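PDB 2NTP: pectinesterase A from Erwinia chrysanthemi, which catalyses the hydrolysis of the methyl esters of pectin's galacturonate units, releasing methanol, and probably begins the maceration and soft-rotting of plant tissue. Local coordinates for residues Leu133-Ser138 with Ala142-Val147; Asp154-Ser159 with Ala183-Cys188; Tyr206-Ser211 with Tyr277-Met282. One frame throughout, in Å; residues are numbered along the deposited sequence.

How the contacts relate
Following the chain from its N terminus, three contacts come one after another, none nesting in or crossing another. Contact 1 closes a tight connection, with three residues between its two segments, from strand 133-135 to strand 142-145. Contact 2 closes 23 residues and brings strand 156-158 against strand 182-186, and contact 3 spans 65 residues to join strand 205-210 to the chain around strand 276-278. The first two tie the same pair of sheets together across the interior of the parallel beta-helix, and they touch through the neighbouring strands 133-135 and 156-158. Contact 3, its centre about 14 Å from that of contact 2, lies farther along at the substrate cleft.

Contact 1 of 3, residues Leu133-Ser138 with Ala142-Val147; sequences LYVTKS and AYFKDV
The Phe144 ring receives Leu133 on one face: methyl CD2 of Leu133 sits 3.8 Å from the ring centroid and 23° off the normal, a CH-pi contact displaced toward the rim. The displacement brings Leu133 CD2 closest to Phe144 CE2, at 3.5 Å. Its sister methyl, Leu133 CD1, is 4.0 Å from the same CE2; it is on the same side of the ring plane but lies out beyond the CE2-CZ rim. Val135 CG2 approaches Phe144 CE1 obliquely, at 4.2 Å. Farther along the ladder, Phe144 stacks on the ring of Phe165 in the next coil. Tyr134, whose side chain points out of this interior, has Thr136 CG2 over one face of its ring and also stacks with Tyr157.

Leu133 and Phe144 reach for each other from opposite directions across the interior of the parallel beta-helix. With CG of Leu133 opposite its own backbone N (chi1 175°), the two methyls are carried inward to the ring. The axes of the two short strand segments pass 10.2 Å apart at an angle of 150°, a gap that suits a long side chain on each side. Near the turn the chains draw together, and smaller residues suffice: Val135 CG1 meets Ala142 CB at 4.3 Å.

The backbone of strand 133-135 spends its hydrogen bonds laterally, within its own sheet, on strands 91-93 and 156-158. What joins the two sheets here is therefore dispersion and the exclusion of water between buried hydrocarbon groups, which favours shape complementarity over directional bonding.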
loop_
_atom_site.group_PDB
_atom_site.type_symbol
_atom_site.label_atom_id
_atom_site.label_comp_id
_atom_site.label_asym_id
_atom_site.label_seq_id
_atom_site.Cartn_x
_atom_site.Cartn_y
_atom_site.Cartn_z
ATOM N N LEU A 133 5.630 0.722 1.931
ATOM C CA LEU A 133 5.077 1.068 3.235
ATOM C C LEU A 133 4.232 -0.069 3.786
ATOM O O LEU A 133 3.361 -0.602 3.090
ATOM C CB LEU A 133 4.229 2.338 3.111
ATOM C CG LEU A 133 3.446 2.834 4.326
ATOM C CD1 LEU A 133 4.391 3.237 5.461
ATOM C CD2 LEU A 133 2.564 4.012 3.892
ATOM N N TYR A 134 4.487 -0.420 5.043
ATOM C CA TYR A 134 3.780 -1.495 5.724
ATOM C C TYR A 134 3.231 -0.925 7.020
ATOM O O TYR A 134 3.990 -0.450 7.857
ATOM C CB TYR A 134 4.748 -2.653 5.999
ATOM C CG TYR A 134 4.225 -3.841 6.797
ATOM C CD1 TYR A 134 2.874 -4.195 6.795
ATOM C CD2 TYR A 134 5.112 -4.644 7.521
ATOM C CE1 TYR A 134 2.421 -5.304 7.517
ATOM C CE2 TYR A 134 4.670 -5.744 8.232
ATOM C CZ TYR A 134 3.332 -6.068 8.230
ATOM O OH TYR A 134 2.907 -7.168 8.949
ATOM N N VAL A 135 1.908 -0.931 7.151
ATOM C CA VAL A 135 1.265 -0.587 8.416
ATOM C C VAL A 135 0.880 -1.912 9.055
ATOM O O VAL A 135 0.102 -2.674 8.480
ATOM C CB VAL A 135 0.019 0.318 8.208
ATOM C CG1 VAL A 135 -0.586 0.718 9.559
ATOM C CG2 VAL A 135 0.380 1.562 7.410
ATOM N N THR A 136 1.441 -2.200 10.231
ATOM C CA THR A 136 1.300 -3.526 10.848
ATOM C C THR A 136 0.065 -3.626 11.743
ATOM O O THR A 136 -0.680 -2.663 11.891
ATOM C CB THR A 136 2.545 -3.916 11.684
ATOM O OG1 THR A 136 2.554 -3.180 12.917
ATOM C CG2 THR A 136 3.823 -3.641 10.912
ATOM N N LYS A 137 -0.127 -4.794 12.351
ATOM C CA LYS A 137 -1.220 -5.000 13.315
ATOM C C LYS A 137 -1.154 -4.066 14.528
ATOM O O LYS A 137 -2.179 -3.799 15.170
ATOM C CB LYS A 137 -1.283 -6.466 13.755
ATOM C CG LYS A 137 -1.630 -7.416 12.628
ATOM C CD LYS A 137 -2.225 -8.712 13.139
ATOM C CE LYS A 137 -2.702 -9.573 11.981
ATOM N NZ LYS A 137 -3.594 -10.668 12.444
ATOM N N SER A 138 0.046 -3.560 14.819
ATOM C CA SER A 138 0.299 -2.640 15.936
ATOM C C SER A 138 0.165 -1.190 15.493
ATOM O O SER A 138 0.368 -0.249 16.278
ATOM C CB SER A 138 1.698 -2.879 16.504
ATOM O OG SER A 138 1.853 -4.228 16.897
ATOM N N ALA A 142 -3.008 5.692 11.492
ATOM C CA ALA A 142 -1.871 6.159 10.702
ATOM C C ALA A 142 -2.365 7.042 9.561
ATOM O O ALA A 142 -3.218 6.627 8.777
ATOM C CB ALA A 142 -1.076 4.976 10.155
ATOM N N TYR A 143 -1.811 8.246 9.464
ATOM C CA TYR A 143 -2.316 9.263 8.540
ATOM C C TYR A 143 -1.230 9.682 7.563
ATOM O O TYR A 143 -0.139 10.079 7.970
ATOM C CB TYR A 143 -2.811 10.461 9.360
ATOM C CG TYR A 143 -3.409 11.645 8.613
ATOM C CD1 TYR A 143 -3.936 11.525 7.318
ATOM C CD2 TYR A 143 -3.481 12.890 9.238
ATOM C CE1 TYR A 143 -4.492 12.640 6.658
ATOM C CE2 TYR A 143 -4.039 13.989 8.599
ATOM C CZ TYR A 143 -4.539 13.863 7.315
ATOM O OH TYR A 143 -5.091 14.970 6.709
ATOM N N PHE A 144 -1.538 9.593 6.272
ATOM C CA PHE A 144 -0.584 9.953 5.229
ATOM C C PHE A 144 -1.203 11.000 4.320
ATOM O O PHE A 144 -2.161 10.712 3.608
ATOM C CB PHE A 144 -0.167 8.703 4.445
ATOM C CG PHE A 144 0.392 7.621 5.318
ATOM C CD1 PHE A 144 -0.460 6.723 5.962
ATOM C CD2 PHE A 144 1.765 7.528 5.532
ATOM C CE1 PHE A 144 0.052 5.726 6.801
ATOM C CE2 PHE A 144 2.286 6.540 6.365
ATOM C CZ PHE A 144 1.423 5.640 7.003
ATOM N N LYS A 145 -0.672 12.221 4.372
ATOM C CA LYS A 145 -1.209 13.332 3.579
ATOM C C LYS A 145 -0.160 13.874 2.618
ATOM O O LYS A 145 0.963 14.166 3.030
ATOM C CB LYS A 145 -1.722 14.463 4.477
ATOM C CG LYS A 145 -2.390 15.591 3.683
ATOM C CD LYS A 145 -3.202 16.533 4.541
ATOM C CE LYS A 145 -3.964 17.532 3.678
ATOM N NZ LYS A 145 -5.148 16.927 2.984
ATOM N N ASP A 146 -0.539 14.019 1.347
ATOM C CA ASP A 146 0.384 14.476 0.305
ATOM C C ASP A 146 1.639 13.595 0.309
ATOM O O ASP A 146 2.778 14.072 0.373
ATOM C CB ASP A 146 0.711 15.963 0.498
ATOM C CG ASP A 146 1.556 16.537 -0.628
ATOM O OD1 ASP A 146 1.365 16.154 -1.804
ATOM O OD2 ASP A 146 2.415 17.393 -0.319
ATOM N N VAL A 147 1.410 12.288 0.257
ATOM C CA VAL A 147 2.493 11.308 0.265
ATOM C C VAL A 147 2.455 10.524 -1.044
ATOM O O VAL A 147 1.382 10.266 -1.588
ATOM C CB VAL A 147 2.374 10.348 1.483
ATOM C CG1 VAL A 147 3.304 9.148 1.350
ATOM C CG2 VAL A 147 2.675 11.097 2.787
#

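Contact 2 of 3, residues Asp154-Ser159 with Ala183-Cys188; sequences DTLYVS and ALFNNC. With ADA (alpha-D-galactopyranuronic acid), chain C; ADA (alpha-D-galactopyranuronic acid), chain B.
In the packed interior of the right-handed parallel beta-helix, Leu156 on strand 156-158 meets Phe185 on strand 182-186. Methyl CD2 of Leu156 comes to the rim of the aromatic ring, close to its plane, 3.6 Å from Phe185 CE2 and 3.7 Å from Phe185 CZ. The two side chains arrive from opposite directions, the leucine methyl meeting the ring at its edge. A chi1 of 176° turns Leu156 CG away from its backbone N and extends the fork into the core. Two residues on from Leu156 and two back from Phe185, the compact pair Val158 and Ala183 fills the place where the backbones are nearer: Ala183 CB lies 3.9 Å from Val158 CG2. It also lies 4.1 Å from Val158 CB, the methyl meeting the root of the branch as well as its tips.

Parallel beta-helices stack equivalent positions of successive coils into ladders. Within the sheet of strand 182-186, Ala183 lies between Ser163 and Leu220 in this way, and Phe185 packs on Ile222. Across the core, Leu156 touches Phe165, Val158 rests on Ser163 and Leu220, and Phe185 meets Ile170. Beyond Phe185, Cys188 is tied to Cys168 by a disulfide.

The opposite side of strand 156-158 faces the substrate. Tyr157 stacks with Phe178, its OH 3.8 Å from O3 of the galacturonate in chain B. Asp154, the proton donor of the esterase, lies just before the strand, with OD1 2.6 Å from carboxyl oxygen O6A of the galacturonate in chain C. The side chain of Asp154 also touches the nucleophile Asp175 and the substrate-binding Gln129.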
loop_
_atom_site.group_PDB
_atom_site.type_symbol
_atom_site.label_atom_id
_atom_site.label_comp_id
_atom_site.label_asym_id
_atom_site.label_seq_id
_atom_site.Cartn_x
_atom_site.Cartn_y
_atom_site.Cartn_z
ATOM N N ASP A 154 3.183 -5.279 -4.611
ATOM C CA ASP A 154 2.956 -5.148 -3.158
ATOM C C ASP A 154 3.435 -3.807 -2.558
ATOM O O ASP A 154 3.929 -3.747 -1.428
ATOM C CB ASP A 154 3.591 -6.340 -2.398
ATOM C CG ASP A 154 2.767 -7.621 -2.500
ATOM O OD1 ASP A 154 1.890 -7.713 -3.384
ATOM O OD2 ASP A 154 2.996 -8.545 -1.690
ATOM N N THR A 155 3.263 -2.721 -3.304
ATOM C CA THR A 155 3.728 -1.400 -2.848
ATOM C C THR A 155 3.271 -1.017 -1.430
ATOM O O THR A 155 4.090 -0.613 -0.606
ATOM C CB THR A 155 3.296 -0.306 -3.841
ATOM O OG1 THR A 155 3.774 -0.658 -5.147
ATOM C CG2 THR A 155 3.859 1.071 -3.428
ATOM N N LEU A 156 1.971 -1.146 -1.170
ATOM C CA LEU A 156 1.372 -0.740 0.106
ATOM C C LEU A 156 0.697 -1.910 0.816
ATOM O O LEU A 156 -0.273 -2.480 0.306
ATOM C CB LEU A 156 0.366 0.392 -0.105
ATOM C CG LEU A 156 -0.404 0.832 1.149
ATOM C CD1 LEU A 156 0.544 1.299 2.269
ATOM C CD2 LEU A 156 -1.416 1.929 0.796
ATOM N N TYR A 157 1.213 -2.230 2.001
ATOM C CA TYR A 157 0.740 -3.344 2.819
ATOM C C TYR A 157 0.027 -2.725 4.016
ATOM O O TYR A 157 0.672 -2.181 4.906
ATOM C CB TYR A 157 1.949 -4.173 3.286
ATOM C CG TYR A 157 1.669 -5.545 3.896
ATOM C CD1 TYR A 157 0.376 -5.963 4.222
ATOM C CD2 TYR A 157 2.725 -6.424 4.159
ATOM C CE1 TYR A 157 0.142 -7.226 4.791
ATOM C CE2 TYR A 157 2.503 -7.678 4.728
ATOM C CZ TYR A 157 1.217 -8.075 5.034
ATOM O OH TYR A 157 1.010 -9.318 5.596
ATOM N N VAL A 158 -1.302 -2.771 4.016
ATOM C CA VAL A 158 -2.090 -2.210 5.111
ATOM C C VAL A 158 -2.745 -3.315 5.943
ATOM O O VAL A 158 -3.688 -3.965 5.496
ATOM C CB VAL A 158 -3.145 -1.173 4.610
ATOM C CG1 VAL A 158 -2.483 0.181 4.342
ATOM C CG2 VAL A 158 -3.862 -1.673 3.357
ATOM N N SER A 159 -2.219 -3.525 7.150
ATOM C CA SER A 159 -2.746 -4.534 8.069
ATOM C C SER A 159 -3.271 -3.880 9.352
ATOM O O SER A 159 -3.116 -2.682 9.545
ATOM C CB SER A 159 -1.650 -5.557 8.392
ATOM O OG SER A 159 -2.162 -6.670 9.106
ATOM N N ALA A 183 -8.429 0.762 5.461
ATOM C CA ALA A 183 -7.629 1.788 4.815
ATOM C C ALA A 183 -8.507 2.613 3.893
ATOM O O ALA A 183 -9.108 2.086 2.949
ATOM C CB ALA A 183 -6.467 1.157 4.038
ATOM N N LEU A 184 -8.592 3.905 4.194
ATOM C CA LEU A 184 -9.409 4.846 3.437
ATOM C C LEU A 184 -8.501 5.743 2.607
ATOM O O LEU A 184 -7.515 6.285 3.120
ATOM C CB LEU A 184 -10.268 5.695 4.392
ATOM C CG LEU A 184 -11.145 6.808 3.801
ATOM C CD1 LEU A 184 -12.242 6.234 2.887
ATOM C CD2 LEU A 184 -11.767 7.640 4.913
ATOM N N PHE A 185 -8.842 5.889 1.328
ATOM C CA PHE A 185 -8.052 6.680 0.392
ATOM C C PHE A 185 -8.954 7.758 -0.178
ATOM O O PHE A 185 -10.019 7.450 -0.725
ATOM C CB PHE A 185 -7.513 5.794 -0.744
ATOM C CG PHE A 185 -6.677 4.637 -0.266
ATOM C CD1 PHE A 185 -7.275 3.449 0.166
ATOM C CD2 PHE A 185 -5.289 4.739 -0.237
ATOM C CE1 PHE A 185 -6.499 2.388 0.620
ATOM C CE2 PHE A 185 -4.507 3.684 0.213
ATOM C CZ PHE A 185 -5.109 2.507 0.645
ATOM N N ASN A 186 -8.548 9.014 -0.035
ATOM C CA ASN A 186 -9.319 10.120 -0.598
ATOM C C ASN A 186 -8.471 11.052 -1.447
ATOM O O ASN A 186 -7.393 11.483 -1.029
ATOM C CB ASN A 186 -10.042 10.912 0.492
ATOM C CG ASN A 186 -10.968 11.977 -0.089
ATOM O OD1 ASN A 186 -10.682 13.171 -0.016
ATOM N ND2 ASN A 186 -12.050 11.540 -0.712
ATOM N N ASN A 187 -8.970 11.362 -2.642
ATOM C CA ASN A 187 -8.270 12.249 -3.576
ATOM C C ASN A 187 -6.855 11.761 -3.889
ATOM O O ASN A 187 -5.898 12.538 -3.889
ATOM C CB ASN A 187 -8.273 13.700 -3.067
ATOM C CG ASN A 187 -7.837 14.691 -4.126
ATOM O OD1 ASN A 187 -8.179 14.552 -5.302
ATOM N ND2 ASN A 187 -7.079 15.698 -3.717
ATOM N N CYS A 188 -6.745 10.460 -4.150
ATOM C CA CYS A 188 -5.468 9.844 -4.484
ATOM C C CYS A 188 -5.396 9.482 -5.961
ATOM O O CYS A 188 -6.423 9.187 -6.590
ATOM C CB CYS A 188 -5.250 8.591 -3.635
ATOM S SG CYS A 188 -4.827 8.915 -1.908
HETATM C C1 ADA C . 2.307 -13.948 -5.433
HETATM C C2 ADA C . 1.862 -15.015 -4.438
HETATM C C3 ADA C . 0.494 -14.648 -3.858
HETATM C C4 ADA C . 0.529 -13.229 -3.283
HETATM C C5 ADA C . 0.962 -12.255 -4.381
HETATM C C6 ADA C . 1.037 -10.820 -3.923
HETATM O O2 ADA C . 1.811 -16.284 -5.102
HETATM O O3 ADA C . 0.120 -15.599 -2.851
HETATM O O4 ADA C . 1.490 -13.171 -2.222
HETATM O O5 ADA C . 2.265 -12.648 -4.839
HETATM O O6B ADA C . 0.114 -10.312 -3.237
HETATM O O6A ADA C . 2.047 -10.177 -4.273
HETATM C C1 ADA B . 2.513 -14.834 3.311
HETATM C C2 ADA B . 1.546 -14.644 4.481
HETATM C C3 ADA B . 1.556 -13.193 4.967
HETATM C C4 ADA B . 2.985 -12.717 5.252
HETATM C C5 ADA B . 3.859 -12.962 4.022
HETATM C C6 ADA B . 5.290 -12.558 4.261
HETATM O O2 ADA B . 0.234 -15.006 4.044
HETATM O O3 ADA B . 0.718 -13.044 6.126
HETATM O O4 ADA B . 3.551 -13.439 6.356
HETATM O O5 ADA B . 3.814 -14.351 3.664
HETATM O O6B ADA B . 5.529 -11.468 4.825
HETATM O O6A ADA B . 6.189 -13.334 3.879
#

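Contact 3 of 3, residues Tyr206-Ser211 with Tyr277-Met282; sequences YLTAPS and YGWDKM. With ADA (alpha-D-galactopyranuronic acid), chain D.
Tyr206 reaches from strand 205-210 toward Tyr277 and Asp280, and its outer atoms meet a succession of partners. At CB, a chi1 of -42° sets CG opposite the carbonyl carbon and sends the ring out toward the cleft. On one side of the ring, CD2 of Tyr206 lies 3.8 Å from the hydroxyl oxygen OH of Tyr277, which comes in obliquely. CE2 of Tyr206 is nearer still to Tyr277 OH, at 3.4 Å, and 3.7 Å from Asp280 OD2, which sits at the ring edge near its plane. The ring and the carboxylate are turned 71° apart. On the other side CE1 of Tyr206 approaches O3 of the galacturonate in chain D at 4.0 Å.

At the tip, Tyr206 OH is hydrogen-bonded to sugar O3 at 2.8 Å, either oxygen being able to donate. The same OH bonds to water 1 at 2.6 Å, and this water donates to Asp280 OD2 at 2.8 Å. Asp280 is itself fixed: Tyr277 OH donates to Asp280 OD2 at 2.6 Å, on that oxygen's anti lone pair, and Lys281 N donates to OD1. A carboxylate suits the position because its oxygens can accept several bonds at once, and a second-shell aspartate of this kind positions the water beside the tyrosine.

Deeper in, Thr208 OG1, bonded to Leu241 O and Thr265 OG1, lies at the edge of Trp279, which stacks on Phe301. Tyr206 also touches the nucleophile Asp175 and the substrate-binding Arg243. A substrate-binding tyrosine held against the nucleophile, with a sugar hydroxyl at its phenol, marks this as part of the polygalacturonate-binding cleft on the flank of the pectinesterase beta-helix.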
loop_
_atom_site.group_PDB
_atom_site.type_symbol
_atom_site.label_atom_id
_atom_site.label_comp_id
_atom_site.label_asym_id
_atom_site.label_seq_id
_atom_site.Cartn_x
_atom_site.Cartn_y
_atom_site.Cartn_z
ATOM N N TYR A 206 -3.158 -5.841 -10.542
ATOM C CA TYR A 206 -4.387 -5.684 -9.757
ATOM C C TYR A 206 -4.137 -4.567 -8.758
ATOM O O TYR A 206 -3.131 -4.575 -8.039
ATOM C CB TYR A 206 -4.745 -6.985 -9.012
ATOM C CG TYR A 206 -4.539 -8.229 -9.851
ATOM C CD1 TYR A 206 -3.299 -8.868 -9.879
ATOM C CD2 TYR A 206 -5.565 -8.742 -10.649
ATOM C CE1 TYR A 206 -3.085 -9.992 -10.668
ATOM C CE2 TYR A 206 -5.359 -9.878 -11.447
ATOM C CZ TYR A 206 -4.111 -10.493 -11.438
ATOM O OH TYR A 206 -3.863 -11.604 -12.213
ATOM N N LEU A 207 -5.042 -3.600 -8.711
ATOM C CA LEU A 207 -4.875 -2.458 -7.808
ATOM C C LEU A 207 -4.888 -2.906 -6.357
ATOM O O LEU A 207 -4.081 -2.451 -5.549
ATOM C CB LEU A 207 -5.983 -1.423 -8.013
ATOM C CG LEU A 207 -5.779 -0.359 -9.093
ATOM C CD1 LEU A 207 -5.681 -0.958 -10.481
ATOM C CD2 LEU A 207 -6.913 0.652 -9.024
ATOM N N THR A 208 -5.819 -3.796 -6.027
ATOM C CA THR A 208 -5.999 -4.197 -4.638
ATOM C C THR A 208 -6.039 -5.703 -4.460
ATOM O O THR A 208 -6.436 -6.437 -5.361
ATOM C CB THR A 208 -7.276 -3.585 -4.012
ATOM O OG1 THR A 208 -8.446 -4.155 -4.618
ATOM C CG2 THR A 208 -7.295 -2.062 -4.189
ATOM N N ALA A 209 -5.619 -6.144 -3.280
ATOM C CA ALA A 209 -5.766 -7.540 -2.876
ATOM C C ALA A 209 -6.117 -7.550 -1.392
ATOM O O ALA A 209 -5.253 -7.790 -0.543
ATOM C CB ALA A 209 -4.492 -8.333 -3.156
ATOM N N PRO A 210 -7.391 -7.255 -1.073
ATOM C CA PRO A 210 -7.809 -7.188 0.328
ATOM C C PRO A 210 -7.920 -8.573 0.957
ATOM O O PRO A 210 -8.330 -9.532 0.288
ATOM C CB PRO A 210 -9.184 -6.524 0.244
ATOM C CG PRO A 210 -9.716 -6.959 -1.084
ATOM C CD PRO A 210 -8.514 -6.979 -1.994
ATOM N N SER A 211 -7.531 -8.661 2.227
ATOM C CA SER A 211 -7.637 -9.893 3.011
ATOM C C SER A 211 -8.519 -9.670 4.237
ATOM O O SER A 211 -8.422 -10.398 5.234
ATOM C CB SER A 211 -6.251 -10.352 3.439
ATOM O OG SER A 211 -5.563 -9.298 4.091
ATOM N N TYR A 277 -10.364 -3.649 -16.402
ATOM C CA TYR A 277 -11.331 -4.602 -16.971
ATOM C C TYR A 277 -12.435 -5.022 -15.997
ATOM O O TYR A 277 -13.474 -5.548 -16.421
ATOM C CB TYR A 277 -10.630 -5.839 -17.564
ATOM C CG TYR A 277 -9.820 -6.656 -16.577
ATOM C CD1 TYR A 277 -10.440 -7.522 -15.670
ATOM C CD2 TYR A 277 -8.430 -6.579 -16.564
ATOM C CE1 TYR A 277 -9.686 -8.273 -14.760
ATOM C CE2 TYR A 277 -7.669 -7.330 -15.662
ATOM C CZ TYR A 277 -8.304 -8.169 -14.769
ATOM O OH TYR A 277 -7.552 -8.904 -13.881
ATOM N N GLY A 278 -12.212 -4.796 -14.702
ATOM C CA GLY A 278 -13.140 -5.240 -13.657
ATOM C C GLY A 278 -12.412 -5.949 -12.533
ATOM O O GLY A 278 -11.267 -5.619 -12.226
ATOM N N TRP A 279 -13.079 -6.920 -11.915
ATOM C CA TRP A 279 -12.515 -7.662 -10.789
ATOM C C TRP A 279 -11.932 -8.997 -11.260
ATOM O O TRP A 279 -12.135 -9.399 -12.408
ATOM C CB TRP A 279 -13.597 -7.910 -9.731
ATOM C CG TRP A 279 -14.278 -6.664 -9.230
ATOM C CD1 TRP A 279 -15.494 -6.176 -9.627
ATOM C CD2 TRP A 279 -13.787 -5.753 -8.236
ATOM N NE1 TRP A 279 -15.789 -5.020 -8.943
ATOM C CE2 TRP A 279 -14.758 -4.735 -8.085
ATOM C CE3 TRP A 279 -12.622 -5.697 -7.457
ATOM C CZ2 TRP A 279 -14.601 -3.672 -7.184
ATOM C CZ3 TRP A 279 -12.464 -4.648 -6.560
ATOM C CH2 TRP A 279 -13.450 -3.644 -6.431
ATOM N N ASP A 280 -11.213 -9.690 -10.378
ATOM C CA ASP A 280 -10.632 -10.983 -10.748
ATOM C C ASP A 280 -10.600 -11.962 -9.576
ATOM O O ASP A 280 -10.868 -11.588 -8.430
ATOM C CB ASP A 280 -9.220 -10.802 -11.327
ATOM C CG ASP A 280 -8.925 -11.757 -12.484
ATOM O OD1 ASP A 280 -9.407 -12.914 -12.472
ATOM O OD2 ASP A 280 -8.196 -11.349 -13.409
ATOM N N LYS A 281 -10.278 -13.216 -9.893
ATOM C CA LYS A 281 -10.098 -14.272 -8.898
ATOM C C LYS A 281 -8.634 -14.373 -8.466
ATOM O O LYS A 281 -7.747 -13.769 -9.073
ATOM C CB LYS A 281 -10.584 -15.620 -9.458
ATOM C CG LYS A 281 -9.841 -16.095 -10.704
ATOM C CD LYS A 281 -10.470 -17.355 -11.295
ATOM C CE LYS A 281 -9.638 -17.868 -12.461
ATOM N NZ LYS A 281 -10.379 -18.868 -13.283
ATOM N N MET A 282 -8.393 -15.144 -7.408
ATOM C CA MET A 282 -7.045 -15.380 -6.912
ATOM C C MET A 282 -6.965 -16.766 -6.297
ATOM O O MET A 282 -7.934 -17.238 -5.696
ATOM C CB MET A 282 -6.662 -14.324 -5.874
ATOM C CG MET A 282 -5.185 -14.316 -5.498
ATOM S SD MET A 282 -4.800 -13.016 -4.318
ATOM C CE MET A 282 -3.031 -13.229 -4.155
HETATM C C1 ADA D . 0.410 -16.168 -13.547
HETATM C C2 ADA D . -0.679 -15.561 -12.653
HETATM C C3 ADA D . -0.761 -14.047 -12.855
HETATM C C4 ADA D . 0.609 -13.404 -12.634
HETATM C C5 ADA D . 1.682 -14.078 -13.503
HETATM C C6 ADA D . 3.048 -13.533 -13.173
HETATM O O1 ADA D . 0.032 -16.099 -14.932
HETATM O O2 ADA D . -1.951 -16.168 -12.920
HETATM O O3 ADA D . -1.724 -13.468 -11.965
HETATM O O4 ADA D . 0.961 -13.457 -11.241
HETATM O O5 ADA D . 1.673 -15.510 -13.334
HETATM O O6B ADA D . 3.744 -14.120 -12.312
HETATM O O6A ADA D . 3.440 -12.503 -13.771
HETATM O O HOH W 1 -5.855 -12.856 -13.396
#